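Local coordinates for protein glycerol kinase, putative (Plasmodium falciparum, PDB 2W40) that probably catalyses the ATP-dependent phosphorylation of glycerol to sn-glycerol 3-phosphate, at residues S285-I290 with T400-I405; I276-K281 with Y305-S310; F348-S353 with R382-G387. All blocks are in the same frame, centred on the assembly; numbering follows the deposited sequence.

Strand 272-279 is paired with strand 304-311 by contact 2, and the chain between them holds 285-290, which leads into strand 290-295. This is the first half of contact 1; its partner, 400-405, comes only at the end of helix 377-403, so contacts 1 and 2 cross. Contact 3, joining 348-353 to 382-387 earlier on the same helix, opens after contact 2 has closed and is nested inside the loop closed by contact 1. Contacts 1 and 2 touch, for instance where Asp402 packs on Leu307, whereas the centre of contact 3 is about 24 Å from that of contact 1. Contact 1 ties the helix end to the loop before edge strand 290-295, contact 2 joins two strands, and contact 3 sets the helix against the two-stranded sheet of 347-349 and 366-371.

Contact 1: S285-I290 with T400-I405; sequences STCGLI and TSDMGI. With EDO (1,2-ethanediol), chain B.
Ser285 and Asp402 mark the closest backbone approach, their CA atoms 5.9 Å apart, where the irregular loop 285-290 meets the last turn of helix 377-403. Asp402 leads across with its carboxylate, and each oxygen takes one bond from the loop. Ser285 OG donates to the syn lone pair of Asp402 OD2 over a short 2.5 Å, while Thr286 N reaches Asp402 OD1 at 3.1 Å, 21° out of the carboxylate plane on the syn side. A water bridges that same OD1 to Thr286 OG1. Ser285 OG is at the same time an acceptor inside the loop, where Cys287 N and Leu289 N both donate to it at 3.0 Å; with its proton given to Asp402, the hydroxyl links loop and helix in one network. Leu289 CD1 comes to 3.5 Å from Asp402 OD2, and Cys287 SG lies 3.8 Å from Asp402 OD1. Leu289 also packs on Ile395 and Leu399 of the same helix. The arrangement is that of an ST turn that begins at Ser285, tethered by a helical aspartate just before a helix C terminus closed by a Schellman motif at Gly404.

Contact 2: I276-K281 with Y305-S310; sequences INTGEK and YALEGS
Ile276 and Leu307 form an antiparallel hydrogen-bonded pair, Ile276 N to Leu307 O at 3.0 Å and Leu307 N to Ile276 O at 3.1 Å. Their side chains lie alongside one another on one face of the sheet, Ile276 CG2 against Leu307 CB at 3.6 Å, and Leu399 and Met403 of helix 377-403 pack on Ile276. Beyond the non-hydrogen-bonded pair of Asn277 with Ala306, the tight part continues to Tyr305: its O takes Thr278 N from 40° above the carbonyl plane, and its N binds Gly279 O. Tyr305 CB rests 3.4 Å from Thr278 OG1 and also near Lys281 O, CD2 lies near Glu280 O, and OH is bonded to Ile195 O. The loose side is the type II' turn of Thr278 to Lys281, closed by a weak backbone bond; Glu280 and Lys281 are exposed and start away from the other strand. Asn277 OD1 accepts from Gly279 N (2.8 Å) in an Asx turn, and Thr278 OG1 donates to Lys281 O (2.8 Å) while taking a water proton. The chemistry implies an apolar face at Ile276 and Leu307, a polar one carrying buried Asn277 and Glu308, the latter salt-bridged to Arg85 and Arg189, and a turn shaped by side-chain to backbone bonds.

Contact 3: F348-S353 with R382-G387; sequences FVPAFS and RALLEG. With EDO (1,2-ethanediol), chain D.
A water held between Phe348 N, which donates to it at 2.8 Å, and Ala383 O, to which it donates at 2.8 Å, bridges strand 347-349 to the helix; elsewhere the contact is apolar. Ala383 CB sits against Phe348 CB at 3.7 Å. A chi1 of -161°, swinging the ring of Phe348 away from its own N, lays it against Leu384 CB and CD1. Leu384 CD1 stands over one face of this ring in a CH-pi contact, 4.2 Å from the centroid and offset toward the rim. It also approaches the Phe352 ring at its edge, 4.2 Å from CE2, so the same methyl meets the face of one ring and the edge of the other. Pro350, the centre of an inverse gamma turn, sets its CG 4.0 Å from the CA of Gly387, where the helix backbone comes close for want of a side chain. Farther round the helix, Glu386 OE2 takes both NE and NH2 of Arg382 in a side-on salt bridge. Strand 366-371 lies beside Phe348 through Ala366 and Ile368, helix 482-500 packs on Val349 and Pro350, and Phe373 of the second subunit meets the Phe352 ring at the dimer interface.

Contact 1: S285-I290 with T400-I405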
ATOM      1  N   SER C 285      22.606 -26.640   2.824  1.00 13.19           N
ATOM      2  CA  SER C 285      22.152 -25.680   3.821  1.00 12.24           C
ATOM      3  C   SER C 285      21.220 -26.387   4.806  1.00 13.57           C
ATOM      4  O   SER C 285      20.490 -27.281   4.446  1.00 13.71           O
ATOM      5  CB  SER C 285      21.406 -24.516   3.152  1.00 13.87           C
ATOM      6  OG  SER C 285      21.030 -23.532   4.049  1.00 11.71           O
ATOM      7  N   THR C 286      21.283 -25.943   6.035  1.00 13.00           N
ATOM      8  CA  THR C 286      20.194 -26.197   7.005  1.00 14.77           C
ATOM      9  C   THR C 286      19.385 -24.936   7.381  1.00 14.01           C
ATOM     10  O   THR C 286      18.512 -24.987   8.330  1.00 15.19           O
ATOM     11  CB  THR C 286      20.725 -26.825   8.302  1.00 17.21           C
ATOM     12  OG1 THR C 286      21.572 -25.902   8.966  1.00 21.72           O
ATOM     13  CG2 THR C 286      21.470 -28.144   8.018  1.00 18.69           C
ATOM     14  N   CYS C 287      19.593 -23.855   6.625  1.00 13.08           N
ATOM     15  CA  CYS C 287      19.173 -22.501   6.931  1.00 12.85           C
ATOM     16  C   CYS C 287      18.528 -21.879   5.700  1.00 12.32           C
ATOM     17  O   CYS C 287      18.438 -20.689   5.667  1.00 12.88           O
ATOM     18  CB  CYS C 287      20.440 -21.565   7.391  1.00 12.53           C
ATOM     19  SG  CYS C 287      21.036 -22.162   8.905  1.00 23.38           S
ATOM     20  N   GLY C 288      17.979 -22.658   4.772  1.00 10.67           N
ATOM     21  CA  GLY C 288      17.246 -22.062   3.711  1.00  9.43           C
ATOM     22  C   GLY C 288      17.955 -21.535   2.508  1.00 10.10           C
ATOM     23  O   GLY C 288      17.362 -20.832   1.721  1.00 10.86           O
ATOM     24  N   LEU C 289      19.221 -21.868   2.330  1.00 10.01           N
ATOM     25  CA  LEU C 289      19.955 -21.482   1.152  1.00  8.34           C
ATOM     26  C   LEU C 289      19.963 -22.665   0.163  1.00  8.44           C
ATOM     27  O   LEU C 289      19.777 -23.835   0.508  1.00 10.94           O
ATOM     28  CB  LEU C 289      21.374 -21.079   1.598  1.00 11.33           C
ATOM     29  CG  LEU C 289      21.481 -19.878   2.595  1.00  8.41           C
ATOM     30  CD1 LEU C 289      22.901 -19.448   2.866  1.00 10.66           C
ATOM     31  CD2 LEU C 289      20.731 -18.591   2.054  1.00 13.66           C
ATOM     32  N   ILE C 290      20.107 -22.343  -1.100  1.00  9.33           N
ATOM     33  CA  ILE C 290      20.105 -23.366  -2.170  1.00  8.11           C
ATOM     34  C   ILE C 290      21.547 -23.722  -2.571  1.00  9.27           C
ATOM     35  O   ILE C 290      22.380 -22.835  -2.720  1.00  9.84           O
ATOM     36  CB  ILE C 290      19.367 -22.798  -3.410  1.00  9.51           C
ATOM     37  CG1 ILE C 290      17.833 -22.652  -3.165  1.00 10.26           C
ATOM     38  CG2 ILE C 290      19.667 -23.664  -4.709  1.00  9.24           C
ATOM     39  CD1 ILE C 290      17.099 -22.126  -4.294  1.00  9.86           C
ATOM     40  N   THR C 400      26.251 -17.200   7.146  1.00 13.79           N
ATOM     41  CA  THR C 400      27.310 -17.312   8.179  1.00 14.44           C
ATOM     42  C   THR C 400      27.101 -18.589   8.977  1.00 14.34           C
ATOM     43  O   THR C 400      28.065 -19.271   9.332  1.00 15.95           O
ATOM     44  CB  THR C 400      27.444 -16.058   9.041  1.00 15.52           C
ATOM     45  OG1 THR C 400      26.208 -15.770   9.657  1.00 16.87           O
ATOM     46  CG2 THR C 400      27.878 -14.845   8.186  1.00 14.44           C
ATOM     47  N   SER C 401      25.857 -18.978   9.262  1.00 14.74           N
ATOM     48  CA  SER C 401      25.602 -20.253   9.928  0.50 15.48           C
ATOM     49  C   SER C 401      26.050 -21.449   9.137  1.00 15.62           C
ATOM     50  O   SER C 401      26.784 -22.338   9.636  1.00 15.79           O
ATOM     51  CB  SER C 401      24.117 -20.386  10.249  0.50 15.74           C
ATOM     52  OG  SER C 401      23.828 -21.622  10.900  0.50 16.96           O
ATOM     53  N   ASP C 402      25.594 -21.528   7.899  1.00 15.18           N
ATOM     54  CA  ASP C 402      25.989 -22.617   7.023  1.00 16.27           C
ATOM     55  C   ASP C 402      27.509 -22.707   6.792  1.00 17.94           C
ATOM     56  O   ASP C 402      28.042 -23.839   6.656  1.00 19.84           O
ATOM     57  CB  ASP C 402      25.327 -22.475   5.677  1.00 15.83           C
ATOM     58  CG  ASP C 402      23.869 -22.910   5.659  1.00 18.36           C
ATOM     59  OD1 ASP C 402      23.484 -23.802   6.487  1.00 14.19           O
ATOM     60  OD2 ASP C 402      23.186 -22.410   4.747  1.00 15.76           O
ATOM     61  N   MET C 403      28.202 -21.547   6.764  1.00 17.30           N
ATOM     62  CA  MET C 403      29.639 -21.517   6.472  1.00 17.48           C
ATOM     63  C   MET C 403      30.485 -21.669   7.728  1.00 18.96           C
ATOM     64  O   MET C 403      31.712 -21.816   7.611  1.00 18.64           O
ATOM     65  CB  MET C 403      30.079 -20.333   5.653  1.00 17.95           C
ATOM     66  CG  MET C 403      29.524 -20.228   4.201  1.00 21.56           C
ATOM     67  SD  MET C 403      29.841 -21.649   3.126  1.00 23.27           S
ATOM     68  CE  MET C 403      31.564 -21.247   2.680  1.00 26.54           C
ATOM     69  N   GLY C 404      29.857 -21.694   8.901  1.00 19.19           N
ATOM     70  CA  GLY C 404      30.632 -21.794  10.160  1.00 20.79           C
ATOM     71  C   GLY C 404      31.590 -20.606  10.407  1.00 21.67           C
ATOM     72  O   GLY C 404      32.648 -20.791  11.085  1.00 22.10           O
ATOM     73  N   ILE C 405      31.206 -19.415   9.952  1.00 21.17           N
ATOM     74  CA  ILE C 405      31.930 -18.143  10.172  1.00 22.85           C
ATOM     75  C   ILE C 405      31.090 -17.148  11.030  1.00 23.39           C
ATOM     76  O   ILE C 405      29.876 -17.293  11.216  1.00 23.47           O
ATOM     77  CB  ILE C 405      32.374 -17.509   8.856  1.00 22.33           C
ATOM     78  CG1 ILE C 405      31.164 -17.307   7.913  1.00 21.27           C
ATOM     79  CG2 ILE C 405      33.438 -18.371   8.171  1.00 23.15           C
ATOM     80  CD1 ILE C 405      31.346 -16.354   6.681  1.00 21.30           C
TER
HETATM   81  C1  EDO B1508      17.310 -25.696   0.757  1.00 16.66           C
HETATM   82  O1  EDO B1508      17.936 -25.235   1.978  1.00 18.51           O
HETATM   83  C2  EDO B1508      16.280 -24.726   0.244  1.00 12.76           C
HETATM   84  O2  EDO B1508      15.694 -25.203  -0.891  1.00 15.38           O
HETATM   85  O   HOH W   1      24.179 -25.878   8.139  1.00 46.42           O

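Contact 2: I276-K281 with Y305-S310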
ATOM      1  N   ILE C 276      27.766 -17.462  -2.599  1.00  8.45           N
ATOM      2  CA  ILE C 276      29.116 -17.680  -2.040  1.00  9.43           C
ATOM      3  C   ILE C 276      29.751 -18.898  -2.660  1.00 10.51           C
ATOM      4  O   ILE C 276      29.131 -19.956  -2.683  1.00 10.58           O
ATOM      5  CB  ILE C 276      29.075 -17.784  -0.468  1.00 11.64           C
ATOM      6  CG1 ILE C 276      30.526 -17.837   0.099  1.00 13.58           C
ATOM      7  CG2 ILE C 276      28.152 -18.911   0.046  1.00 13.76           C
ATOM      8  CD1 ILE C 276      30.664 -17.469   1.633  1.00 11.46           C
ATOM      9  N   ASN C 277      31.026 -18.795  -3.066  1.00 10.33           N
ATOM     10  CA  ASN C 277      31.755 -19.884  -3.623  1.00 10.36           C
ATOM     11  C   ASN C 277      32.201 -20.853  -2.520  1.00 11.76           C
ATOM     12  O   ASN C 277      32.823 -20.457  -1.568  1.00 13.93           O
ATOM     13  CB  ASN C 277      32.920 -19.288  -4.420  1.00 11.33           C
ATOM     14  CG  ASN C 277      33.713 -20.281  -5.274  1.00 12.01           C
ATOM     15  OD1 ASN C 277      34.011 -21.391  -4.859  1.00 15.63           O
ATOM     16  ND2 ASN C 277      34.178 -19.788  -6.435  1.00 13.81           N
ATOM     17  N   THR C 278      31.816 -22.120  -2.643  1.00 11.57           N
ATOM     18  CA  THR C 278      32.137 -23.147  -1.640  1.00 12.20           C
ATOM     19  C   THR C 278      33.252 -24.061  -2.158  1.00 11.84           C
ATOM     20  O   THR C 278      33.504 -25.142  -1.605  1.00 14.91           O
ATOM     21  CB  THR C 278      30.875 -23.954  -1.179  1.00 11.73           C
ATOM     22  OG1 THR C 278      30.395 -24.703  -2.291  1.00 12.55           O
ATOM     23  CG2 THR C 278      29.728 -23.080  -0.578  1.00 12.04           C
ATOM     24  N   GLY C 279      33.947 -23.608  -3.206  1.00 11.76           N
ATOM     25  CA  GLY C 279      35.034 -24.415  -3.806  1.00 12.22           C
ATOM     26  C   GLY C 279      34.483 -25.709  -4.412  1.00 13.26           C
ATOM     27  O   GLY C 279      33.348 -25.753  -4.892  1.00 14.64           O
ATOM     28  N   GLU C 280      35.267 -26.783  -4.357  1.00 15.22           N
ATOM     29  CA  GLU C 280      34.814 -28.084  -4.923  1.00 15.88           C
ATOM     30  C   GLU C 280      33.802 -28.872  -4.033  1.00 15.73           C
ATOM     31  O   GLU C 280      33.280 -29.911  -4.461  1.00 15.54           O
ATOM     32  CB  GLU C 280      36.047 -28.950  -5.244  1.00 17.03           C
ATOM     33  CG  GLU C 280      36.840 -28.397  -6.441  1.00 17.69           C
ATOM     34  CD  GLU C 280      38.126 -29.225  -6.729  1.00 21.29           C
ATOM     35  OE1 GLU C 280      38.469 -30.164  -5.917  1.00 25.08           O
ATOM     36  OE2 GLU C 280      38.743 -28.909  -7.773  1.00 23.98           O
ATOM     37  N   LYS C 281      33.564 -28.371  -2.806  1.00 17.44           N
ATOM     38  CA  LYS C 281      32.740 -29.039  -1.798  1.00 18.61           C
ATOM     39  C   LYS C 281      31.305 -28.616  -2.022  1.00 16.92           C
ATOM     40  O   LYS C 281      31.004 -27.418  -2.153  1.00 17.27           O
ATOM     41  CB  LYS C 281      33.169 -28.601  -0.386  1.00 20.79           C
ATOM     42  CG  LYS C 281      32.329 -29.238   0.787  1.00 21.58           C
ATOM     43  CD  LYS C 281      32.764 -28.790   2.233  1.00 24.62           C
ATOM     44  CE  LYS C 281      31.721 -29.207   3.298  1.00 27.97           C
ATOM     45  NZ  LYS C 281      30.393 -29.862   2.699  1.00 28.76           N
ATOM     46  N   TYR C 305      31.155 -25.156  -6.634  1.00 10.34           N
ATOM     47  CA  TYR C 305      29.822 -25.043  -6.071  1.00 10.27           C
ATOM     48  C   TYR C 305      29.610 -23.723  -5.364  1.00 10.58           C
ATOM     49  O   TYR C 305      30.521 -23.002  -5.079  1.00 10.07           O
ATOM     50  CB  TYR C 305      29.557 -26.240  -5.149  1.00  9.92           C
ATOM     51  CG  TYR C 305      29.380 -27.489  -5.893  1.00 10.37           C
ATOM     52  CD1 TYR C 305      28.111 -27.830  -6.377  1.00 10.30           C
ATOM     53  CD2 TYR C 305      30.443 -28.374  -6.128  1.00 13.25           C
ATOM     54  CE1 TYR C 305      27.927 -29.029  -7.062  1.00 12.88           C
ATOM     55  CE2 TYR C 305      30.278 -29.616  -6.775  1.00 12.97           C
ATOM     56  CZ  TYR C 305      29.020 -29.957  -7.257  1.00 13.78           C
ATOM     57  OH  TYR C 305      28.785 -31.087  -7.988  1.00 13.14           O
ATOM     58  N   ALA C 306      28.366 -23.476  -4.999  1.00 10.04           N
ATOM     59  CA  ALA C 306      27.962 -22.239  -4.346  1.00  8.75           C
ATOM     60  C   ALA C 306      26.758 -22.522  -3.443  1.00  9.82           C
ATOM     61  O   ALA C 306      26.038 -23.530  -3.592  1.00  9.58           O
ATOM     62  CB  ALA C 306      27.655 -21.125  -5.290  1.00  9.80           C
ATOM     63  N   LEU C 307      26.566 -21.636  -2.502  1.00  8.75           N
ATOM     64  CA  LEU C 307      25.322 -21.472  -1.677  1.00  8.23           C
ATOM     65  C   LEU C 307      24.708 -20.204  -2.149  1.00  8.69           C
ATOM     66  O   LEU C 307      25.411 -19.230  -2.396  1.00  8.87           O
ATOM     67  CB  LEU C 307      25.599 -21.472  -0.182  1.00 11.82           C
ATOM     68  CG  LEU C 307      25.695 -22.784   0.475  1.00 10.85           C
ATOM     69  CD1 LEU C 307      26.064 -22.640   2.019  1.00 13.16           C
ATOM     70  CD2 LEU C 307      24.447 -23.679   0.363  1.00 10.43           C
ATOM     71  N   GLU C 308      23.411 -20.200  -2.332  1.00  7.88           N
ATOM     72  CA  GLU C 308      22.730 -19.027  -2.880  1.00  8.85           C
ATOM     73  C   GLU C 308      21.493 -18.671  -2.062  1.00  7.05           C
ATOM     74  O   GLU C 308      20.675 -19.530  -1.680  1.00  9.67           O
ATOM     75  CB  GLU C 308      22.217 -19.255  -4.321  1.00 11.06           C
ATOM     76  CG  GLU C 308      21.315 -18.110  -4.885  1.00  8.47           C
ATOM     77  CD  GLU C 308      20.918 -18.221  -6.358  1.00 10.15           C
ATOM     78  OE1 GLU C 308      21.708 -18.808  -7.153  1.00 12.36           O
ATOM     79  OE2 GLU C 308      19.839 -17.705  -6.685  1.00 12.68           O
ATOM     80  N   GLY C 309      21.367 -17.370  -1.843  1.00  7.52           N
ATOM     81  CA  GLY C 309      20.216 -16.712  -1.258  1.00  8.45           C
ATOM     82  C   GLY C 309      19.548 -15.868  -2.278  1.00  9.38           C
ATOM     83  O   GLY C 309      20.148 -14.976  -2.844  1.00 11.18           O
ATOM     84  N   SER C 310      18.283 -16.210  -2.562  1.00  8.86           N
ATOM     85  CA  SER C 310      17.500 -15.576  -3.627  1.00  8.71           C
ATOM     86  C   SER C 310      16.364 -14.741  -3.052  1.00  8.34           C
ATOM     87  O   SER C 310      15.687 -15.189  -2.171  1.00  9.30           O
ATOM     88  CB  SER C 310      16.900 -16.670  -4.546  1.00  8.88           C
ATOM     89  OG  SER C 310      17.808 -17.752  -4.873  1.00 13.67           O
TER
HETATM   90  O   HOH W   2      27.778 -25.646  -2.132  1.00 12.06           O

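Contact 3: F348-S353 with R382-G387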
ATOM      1  N   PHE C 348       7.238  -2.465   4.666  1.00  8.25           N
ATOM      2  CA  PHE C 348       6.711  -3.079   3.404  1.00  8.52           C
ATOM      3  C   PHE C 348       7.368  -4.439   3.273  1.00 10.52           C
ATOM      4  O   PHE C 348       8.569  -4.503   3.019  1.00 10.44           O
ATOM      5  CB  PHE C 348       7.045  -2.181   2.196  1.00 10.13           C
ATOM      6  CG  PHE C 348       6.224  -2.422   0.934  1.00  7.02           C
ATOM      7  CD1 PHE C 348       5.950  -1.371   0.113  1.00 10.44           C
ATOM      8  CD2 PHE C 348       5.812  -3.653   0.527  1.00 12.69           C
ATOM      9  CE1 PHE C 348       5.286  -1.553  -1.048  1.00 11.81           C
ATOM     10  CE2 PHE C 348       5.059  -3.826  -0.594  1.00 13.31           C
ATOM     11  CZ  PHE C 348       4.823  -2.760  -1.417  1.00 11.18           C
ATOM     12  N   VAL C 349       6.582  -5.504   3.433  1.00  9.42           N
ATOM     13  CA  VAL C 349       7.121  -6.833   3.285  1.00 10.91           C
ATOM     14  C   VAL C 349       6.941  -7.176   1.809  1.00 11.86           C
ATOM     15  O   VAL C 349       5.833  -7.438   1.419  1.00 13.20           O
ATOM     16  CB  VAL C 349       6.457  -7.879   4.223  1.00 11.37           C
ATOM     17  CG1 VAL C 349       6.998  -9.280   3.965  1.00 11.70           C
ATOM     18  CG2 VAL C 349       6.551  -7.464   5.679  1.00 11.80           C
ATOM     19  N   PRO C 350       8.022  -7.070   0.977  1.00 13.78           N
ATOM     20  CA  PRO C 350       7.891  -7.114  -0.496  1.00 15.18           C
ATOM     21  C   PRO C 350       7.851  -8.625  -0.913  1.00 15.71           C
ATOM     22  O   PRO C 350       8.945  -9.328  -1.015  1.00 20.34           O
ATOM     23  CB  PRO C 350       9.198  -6.426  -1.007  1.00 16.28           C
ATOM     24  CG  PRO C 350       9.927  -5.937   0.232  1.00 16.37           C
ATOM     25  CD  PRO C 350       9.419  -6.874   1.345  1.00 14.12           C
ATOM     26  N   ALA C 351       6.650  -9.142  -0.944  1.00 12.50           N
ATOM     27  CA  ALA C 351       6.394 -10.641  -1.042  1.00 10.64           C
ATOM     28  C   ALA C 351       5.361 -10.860  -2.154  1.00  9.20           C
ATOM     29  O   ALA C 351       4.502 -11.694  -2.041  1.00 11.39           O
ATOM     30  CB  ALA C 351       5.984 -11.303   0.265  1.00 11.90           C
ATOM     31  N   PHE C 352       5.507 -10.112  -3.241  1.00  8.33           N
ATOM     32  CA  PHE C 352       4.501 -10.179  -4.310  1.00  9.34           C
ATOM     33  C   PHE C 352       4.393 -11.597  -4.873  1.00 11.06           C
ATOM     34  O   PHE C 352       3.295 -12.040  -5.281  1.00 13.33           O
ATOM     35  CB  PHE C 352       4.771  -9.236  -5.428  1.00  9.19           C
ATOM     36  CG  PHE C 352       4.668  -7.803  -5.091  1.00  7.54           C
ATOM     37  CD1 PHE C 352       3.453  -7.179  -5.026  1.00  9.76           C
ATOM     38  CD2 PHE C 352       5.837  -7.037  -4.786  1.00 10.55           C
ATOM     39  CE1 PHE C 352       3.346  -5.867  -4.718  1.00 10.21           C
ATOM     40  CE2 PHE C 352       5.725  -5.771  -4.474  1.00 10.40           C
ATOM     41  CZ  PHE C 352       4.477  -5.180  -4.410  1.00 10.57           C
ATOM     42  N   SER C 353       5.533 -12.296  -4.948  1.00  9.82           N
ATOM     43  CA  SER C 353       5.548 -13.736  -5.364  1.00 10.26           C
ATOM     44  C   SER C 353       5.950 -14.654  -4.226  1.00 10.95           C
ATOM     45  O   SER C 353       6.608 -15.652  -4.418  1.00 13.23           O
ATOM     46  CB  SER C 353       6.300 -13.884  -6.645  1.00 10.93           C
ATOM     47  OG  SER C 353       7.587 -13.628  -6.436  1.00 11.71           O
ATOM     48  N   ARG C 382      10.497   4.009  -0.010  1.00  9.92           N
ATOM     49  CA  ARG C 382      11.629   3.747   0.899  1.00  8.07           C
ATOM     50  C   ARG C 382      11.451   2.448   1.642  1.00  7.75           C
ATOM     51  O   ARG C 382      12.394   1.711   1.799  1.00  7.35           O
ATOM     52  CB  ARG C 382      11.851   4.944   1.860  1.00  9.34           C
ATOM     53  CG  ARG C 382      12.995   4.705   2.773  1.00 10.33           C
ATOM     54  CD  ARG C 382      13.313   5.825   3.727  1.00 11.78           C
ATOM     55  NE  ARG C 382      14.321   5.252   4.577  1.00 16.21           N
ATOM     56  CZ  ARG C 382      15.612   5.522   4.595  1.00 13.41           C
ATOM     57  NH1 ARG C 382      16.120   6.583   3.953  1.00 14.56           N
ATOM     58  NH2 ARG C 382      16.382   4.757   5.332  1.00 15.19           N
ATOM     59  N   ALA C 383      10.214   2.155   2.054  1.00  6.34           N
ATOM     60  CA  ALA C 383       9.977   0.982   2.915  1.00  6.48           C
ATOM     61  C   ALA C 383      10.252  -0.280   2.023  1.00  6.69           C
ATOM     62  O   ALA C 383      10.759  -1.299   2.458  1.00  8.53           O
ATOM     63  CB  ALA C 383       8.460   0.978   3.479  1.00  8.16           C
ATOM     64  N   LEU C 384       9.821  -0.197   0.752  1.00  7.25           N
ATOM     65  CA  LEU C 384      10.026  -1.373  -0.176  1.00  7.79           C
ATOM     66  C   LEU C 384      11.584  -1.628  -0.276  1.00  7.79           C
ATOM     67  O   LEU C 384      12.055  -2.761  -0.120  1.00  8.66           O
ATOM     68  CB  LEU C 384       9.403  -1.217  -1.537  1.00  8.38           C
ATOM     69  CG  LEU C 384       9.615  -2.403  -2.456  1.00 10.45           C
ATOM     70  CD1 LEU C 384       8.385  -2.810  -3.273  1.00 12.80           C
ATOM     71  CD2 LEU C 384      10.860  -2.213  -3.352  1.00 11.46           C
ATOM     72  N   LEU C 385      12.327  -0.522  -0.412  1.00  8.70           N
ATOM     73  CA  LEU C 385      13.790  -0.586  -0.572  1.00  8.84           C
ATOM     74  C   LEU C 385      14.425  -1.107   0.693  1.00  7.26           C
ATOM     75  O   LEU C 385      15.261  -2.023   0.686  1.00  7.88           O
ATOM     76  CB  LEU C 385      14.286   0.799  -0.934  1.00 10.06           C
ATOM     77  CG  LEU C 385      13.899   1.230  -2.357  1.00 11.73           C
ATOM     78  CD1 LEU C 385      14.420   2.686  -2.552  1.00 13.81           C
ATOM     79  CD2 LEU C 385      14.403   0.292  -3.445  1.00 13.64           C
ATOM     80  N   GLU C 386      13.929  -0.631   1.836  1.00  7.87           N
ATOM     81  CA  GLU C 386      14.375  -1.161   3.105  1.00  7.97           C
ATOM     82  C   GLU C 386      14.118  -2.637   3.214  1.00  7.53           C
ATOM     83  O   GLU C 386      14.956  -3.369   3.756  1.00  8.73           O
ATOM     84  CB  GLU C 386      13.803  -0.393   4.274  1.00  8.43           C
ATOM     85  CG  GLU C 386      14.224   1.095   4.419  1.00 10.36           C
ATOM     86  CD  GLU C 386      13.877   1.682   5.801  1.00 11.56           C
ATOM     87  OE1 GLU C 386      13.164   1.010   6.637  1.00 12.84           O
ATOM     88  OE2 GLU C 386      14.308   2.861   6.065  1.00 11.72           O
ATOM     89  N   GLY C 387      12.938  -3.060   2.805  1.00  8.21           N
ATOM     90  CA  GLY C 387      12.616  -4.510   2.794  1.00  8.47           C
ATOM     91  C   GLY C 387      13.584  -5.405   2.009  1.00  8.92           C
ATOM     92  O   GLY C 387      13.770  -6.558   2.336  1.00 11.25           O
TER
HETATM   93  C1  EDO D1515      12.506   0.100   9.767  1.00 25.07           C
HETATM   94  O1  EDO D1515      13.695   0.663   9.160  1.00 19.68           O
HETATM   95  C2  EDO D1515      11.399   1.176   9.798  1.00 26.91           C
HETATM   96  O2  EDO D1515      11.784   2.304  10.646  1.00 32.51           O
HETATM   97  O   HOH W   3      10.050  -2.381   4.939  1.00 10.08           O